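Local coordinates for APC3568 protein (Geobacillus stearothermophilus, PDB 1RFZ), which is of unknown function but belongs to the phosphatidylglycerophosphatase A family and may therefore hydrolyse phosphatidylglycerophosphate, releasing its terminal phosphate, at residues Asp83-Leu86 and Gln87-Arg91. Numbering follows the deposited sequence.
Sequences DEPL and QSIIR
Glu84 meets Ser88 at the start of helix 86-92, and the pair illustrates how a side chain just ahead of a helix can occupy a backbone amide of its first turn. The carboxylate folds back over that turn: CG lies beside the backbone N (chi1 -77°) and the chain bends again at chi2, bringing OE2 to 2.5 Å from Ser88 OG, a hydrogen bond whose exact length is doubtful at this resolution. Both carboxylate oxygens also accept weak hydrogen bonds from Ser88 N. Gln87 lies against the same group, with its CG 3.5 Å from Glu84 OE1 and its amide plane turned 72° from the carboxylate. This is the N-terminal end of a short helix in an all-helical chain, reached through the loop after helix 61-76, and the negative charge here would probably be favoured by the helix dipole. A backbone bond joins loop to helix, Gln87 N reaching Asp83 O at 2.8 Å; within the first turn itself, Ile90 N meets Leu86 O at 2.9 Å in the regular i to i+4 pattern. Between Glu84 and Leu86 the chain passes through Pro85, preceded by a cis peptide bond; Pro85 CB packs 4.1 Å from Ile89 CD1. Farther out, Gln87 NE2 donates to Ala77 O, tying the helix to that loop. Leu86 and Ile90 both rest on Tyr97, and Pro85 packs against Thr15 of the second subunit.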
# COMPACT_ATOMS: atom_id res chain seq x y z
N ASP A 83 24.71 -11.46 6.01
CA ASP A 83 25.60 -11.29 4.87
C ASP A 83 25.67 -9.81 4.48
O ASP A 83 24.77 -9.02 4.78
CB ASP A 83 25.11 -12.09 3.66
CG ASP A 83 25.13 -13.59 3.88
OD1 ASP A 83 26.11 -14.10 4.46
OD2 ASP A 83 24.15 -14.25 3.47
N GLU A 84 26.74 -9.45 3.80
CA GLU A 84 26.93 -8.08 3.35
C GLU A 84 26.52 -7.96 1.89
O GLU A 84 26.63 -8.92 1.12
CB GLU A 84 28.39 -7.69 3.55
CG GLU A 84 28.76 -7.36 4.99
CD GLU A 84 28.18 -6.02 5.45
OE1 GLU A 84 28.59 -5.51 6.52
OE2 GLU A 84 27.31 -5.49 4.74
N PRO A 85 26.07 -6.76 1.47
CA PRO A 85 25.91 -5.53 2.25
C PRO A 85 24.68 -5.35 3.16
O PRO A 85 24.52 -4.29 3.78
CB PRO A 85 25.96 -4.45 1.17
CG PRO A 85 25.27 -5.11 0.02
CD PRO A 85 25.88 -6.50 0.03
N LEU A 86 23.82 -6.36 3.27
CA LEU A 86 22.63 -6.23 4.11
C LEU A 86 22.97 -5.97 5.58
O LEU A 86 22.40 -5.08 6.22
CB LEU A 86 21.74 -7.48 4.00
CG LEU A 86 20.40 -7.24 3.29
CD1 LEU A 86 19.57 -8.50 3.26
CD2 LEU A 86 19.64 -6.14 4.01
N GLN A 87 23.92 -6.75 6.09
CA GLN A 87 24.38 -6.66 7.47
C GLN A 87 24.60 -5.21 7.91
O GLN A 87 23.89 -4.69 8.78
CB GLN A 87 25.68 -7.46 7.61
CG GLN A 87 26.52 -7.19 8.85
CD GLN A 87 25.90 -7.69 10.14
OE1 GLN A 87 25.42 -8.83 10.21
NE2 GLN A 87 25.92 -6.85 11.17
N SER A 88 25.58 -4.57 7.30
CA SER A 88 25.94 -3.20 7.62
C SER A 88 24.80 -2.19 7.40
O SER A 88 24.55 -1.34 8.26
CB SER A 88 27.16 -2.81 6.79
OG SER A 88 26.94 -3.17 5.44
N ILE A 89 24.13 -2.29 6.25
CA ILE A 89 23.01 -1.39 5.93
C ILE A 89 21.96 -1.41 7.05
O ILE A 89 21.57 -0.36 7.59
CB ILE A 89 22.31 -1.81 4.60
CG1 ILE A 89 23.30 -1.73 3.43
CG2 ILE A 89 21.11 -0.91 4.33
CD1 ILE A 89 22.71 -2.17 2.10
N ILE A 90 21.51 -2.62 7.38
CA ILE A 90 20.51 -2.83 8.42
C ILE A 90 21.07 -2.49 9.78
O ILE A 90 20.38 -1.85 10.59
CB ILE A 90 20.03 -4.30 8.44
CG1 ILE A 90 19.36 -4.64 7.11
CG2 ILE A 90 19.06 -4.52 9.61
CD1 ILE A 90 18.78 -6.03 7.05
N ARG A 91 22.30 -2.89 10.06
CA ARG A 91 22.87 -2.59 11.36
C ARG A 91 23.00 -1.09 11.56
O ARG A 91 22.72 -0.57 12.65
CB ARG A 91 24.23 -3.25 11.54
CG ARG A 91 24.65 -3.19 12.99
CD ARG A 91 25.63 -4.27 13.36
NE ARG A 91 25.81 -4.32 14.81
CZ ARG A 91 26.66 -5.13 15.43
NH1 ARG A 91 27.40 -5.98 14.73
NH2 ARG A 91 26.77 -5.09 16.76